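Chains: A (Unidentified, PDB 6ZM9) cleaves S-adenosylmethionine as a phage-encoded SAM lyase, probably releasing 5'-deoxy-5'-methylthioadenosine. Local coordinates at residues D35-A38 with I39-Q43. Residues are numbered along the deposited sequence; the frame is centred on the assembly and turned at random.
Sequences DTIA and IRKRQ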
ATOM      1  N   ASP A  35       9.784  17.565  -3.258  1.00 12.16           N
ATOM      2  CA  ASP A  35      11.132  17.205  -3.691  1.00 12.66           C
ATOM      3  C   ASP A  35      11.076  16.156  -4.794  1.00 12.78           C
ATOM      4  O   ASP A  35      11.861  16.223  -5.754  1.00 13.61           O
ATOM      5  CB  ASP A  35      11.962  16.729  -2.498  1.00 13.44           C
ATOM      6  CG  ASP A  35      13.452  16.797  -2.746  1.00 16.55           C
ATOM      7  OD1 ASP A  35      13.925  17.830  -3.248  1.00 19.40           O
ATOM      8  OD2 ASP A  35      14.148  15.817  -2.413  1.00 15.66           O
ATOM      9  N   THR A  36      10.159  15.184  -4.676  1.00 12.36           N
ATOM     10  CA  THR A  36      10.013  14.160  -5.704  1.00 11.99           C
ATOM     11  C   THR A  36       9.597  14.780  -7.033  1.00 12.15           C
ATOM     12  O   THR A  36      10.129  14.409  -8.086  1.00 13.51           O
ATOM     13  CB  THR A  36       9.010  13.096  -5.249  1.00 12.13           C
ATOM     14  OG1 THR A  36       9.507  12.424  -4.083  1.00 12.49           O
ATOM     15  CG2 THR A  36       8.774  12.057  -6.330  1.00 14.24           C
ATOM     16  N   ILE A  37       8.640  15.713  -7.013  1.00 12.25           N
ATOM     17  CA  ILE A  37       8.226  16.379  -8.248  1.00 13.44           C
ATOM     18  C   ILE A  37       9.423  17.054  -8.903  1.00 13.10           C
ATOM     19  O   ILE A  37       9.641  16.945 -10.115  1.00 15.64           O
ATOM     20  CB  ILE A  37       7.102  17.400  -7.976  1.00 14.27           C
ATOM     21  CG1 ILE A  37       5.797  16.711  -7.594  1.00 14.62           C
ATOM     22  CG2 ILE A  37       6.913  18.322  -9.206  1.00 16.95           C
ATOM     23  CD1 ILE A  37       4.765  17.663  -7.036  1.00 16.42           C
ATOM     24  N   ALA A  38      10.213  17.772  -8.102  1.00 14.07           N
ATOM     25  CA  ALA A  38      11.356  18.503  -8.630  1.00 14.76           C
ATOM     26  C   ALA A  38      12.395  17.568  -9.234  1.00 14.46           C
ATOM     27  O   ALA A  38      12.929  17.840 -10.310  1.00 16.58           O
ATOM     28  CB  ALA A  38      11.968  19.346  -7.509  1.00 16.27           C
ATOM     29  N   ILE A  39      12.690  16.459  -8.564  1.00 14.60           N
ATOM     30  CA  ILE A  39      13.681  15.521  -9.067  1.00 13.93           C
ATOM     31  C   ILE A  39      13.199  14.895 -10.371  1.00 15.28           C
ATOM     32  O   ILE A  39      13.952  14.787 -11.348  1.00 16.52           O
ATOM     33  CB  ILE A  39      13.970  14.441  -8.012  1.00 13.98           C
ATOM     34  CG1 ILE A  39      14.706  15.020  -6.810  1.00 13.66           C
ATOM     35  CG2 ILE A  39      14.768  13.317  -8.621  1.00 16.11           C
ATOM     36  CD1 ILE A  39      14.642  14.161  -5.566  1.00 13.97           C
ATOM     37  N   ARG A  40      11.941  14.456 -10.399  1.00 14.22           N
ATOM     38  CA  ARG A  40      11.417  13.769 -11.573  1.00 15.34           C
ATOM     39  C   ARG A  40      11.303  14.713 -12.762  1.00 17.52           C
ATOM     40  O   ARG A  40      11.554  14.307 -13.903  1.00 19.66           O
ATOM     41  CB  ARG A  40      10.098  13.063 -11.233  1.00 17.37           C
ATOM     42  CG  ARG A  40      10.288  12.019 -10.120  1.00 18.00           C
ATOM     43  CD  ARG A  40       9.115  11.092  -9.971  1.00 18.77           C
ATOM     44  NE  ARG A  40       9.222   9.994 -10.922  1.00 22.91           N
ATOM     45  CZ  ARG A  40       8.202   9.256 -11.330  1.00 25.01           C
ATOM     46  NH1 ARG A  40       6.980   9.503 -10.876  1.00 26.38           N
ATOM     47  NH2 ARG A  40       8.395   8.266 -12.190  1.00 32.56           N
ATOM     48  N   LYS A  41      10.971  15.980 -12.527  1.00 18.91           N
ATOM     49  CA  LYS A  41      10.980  16.935 -13.631  1.00 20.39           C
ATOM     50  C   LYS A  41      12.375  17.063 -14.239  1.00 20.87           C
ATOM     51  O   LYS A  41      12.517  17.139 -15.468  1.00 23.33           O
ATOM     52  CB  LYS A  41      10.458  18.282 -13.158  1.00 23.70           C
ATOM     53  CG  LYS A  41       8.950  18.341 -12.950  1.00 26.44           C
ATOM     54  CD  LYS A  41       8.542  19.741 -12.504  1.00 30.37           C
ATOM     55  CE  LYS A  41       7.037  19.957 -12.480  1.00 33.66           C
ATOM     56  NZ  LYS A  41       6.693  21.257 -11.795  1.00 41.40           N
ATOM     57  N   ARG A  42      13.421  17.079 -13.406  1.00 20.60           N
ATOM     58  CA  ARG A  42      14.785  17.190 -13.929  1.00 21.08           C
ATOM     59  C   ARG A  42      15.212  15.930 -14.669  1.00 19.36           C
ATOM     60  O   ARG A  42      16.126  15.991 -15.499  1.00 21.39           O
ATOM     61  CB  ARG A  42      15.757  17.520 -12.801  1.00 23.28           C
ATOM     62  CG  ARG A  42      15.625  18.950 -12.301  1.00 26.96           C
ATOM     63  CD  ARG A  42      16.782  19.329 -11.373  1.00 31.91           C
ATOM     64  NE  ARG A  42      16.824  18.504 -10.167  1.00 36.04           N
ATOM     65  CZ  ARG A  42      16.274  18.833  -8.996  1.00 37.84           C
ATOM     66  NH1 ARG A  42      15.632  19.988  -8.845  1.00 41.07           N
ATOM     67  NH2 ARG A  42      16.380  18.004  -7.966  1.00 37.10           N
ATOM     68  N   GLN A  43      14.555  14.807 -14.409  1.00 20.05           N
ATOM     69  CA  GLN A  43      14.775  13.596 -15.179  1.00 19.39           C
ATOM     70  C   GLN A  43      14.027  13.607 -16.502  1.00 20.87           C
ATOM     71  O   GLN A  43      14.274  12.731 -17.346  1.00 26.93           O
ATOM     72  CB  GLN A  43      14.318  12.394 -14.361  1.00 20.15           C
ATOM     73  CG  GLN A  43      15.113  12.158 -13.088  1.00 17.97           C
ATOM     74  CD  GLN A  43      14.611  10.941 -12.345  1.00 18.90           C
ATOM     75  OE1 GLN A  43      13.430  10.631 -12.370  1.00 23.34           O
ATOM     76  NE2 GLN A  43      15.504  10.240 -11.695  1.00 20.67           N
TER
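Lys-41 lays its aliphatic chain alongside Ile-37, one turn earlier in the helix, the two side chains pointing the same way and CE of Lys-41 resting 3.7 Å from CG2 of Ile-37. The lysine chain runs fully extended beyond CG, which keeps its methylenes along this branch; Leu-66 of a second subunit packs on both residues. A neighbouring pair repeats the spacing on a buried side: CD of Arg-40 lies 3.8 Å from CG2 of Thr-36. With chi3 at 84° the arginine chain then bends, and its NH1 makes weak hydrogen bonds to the carbonyls of Pro-47 and Asp-48; the side chain stays about 6 Å from a bound 5'-deoxy-5'-methylthioadenosine, without touching it. OG1 of Thr-36 is hydrogen-bonded to the carbonyl oxygen of Val-32, one turn earlier. These pairs belong to the last turns of helix 29-43, which packs beside helix 84-101 and against strand 66-77 of the antiparallel sheet. Backbone hydrogen bonds from N of residue i+4 to O of residue i join the turns; that from Arg-42 N to Ala-38 O is long, 3.2 Å. Bent at chi3 (-62°), Arg-42 folds back and places its guanidinium face over the same O of Ala-38, 3.7 Å from the plane. Toward helix 84-101, CD1 of Ile-39 makes a van der Waals contact with OD2 of Asp-35 (3.6 Å); Asp-101 brings a second carboxylate close, which would probably raise the pair's proton affinity.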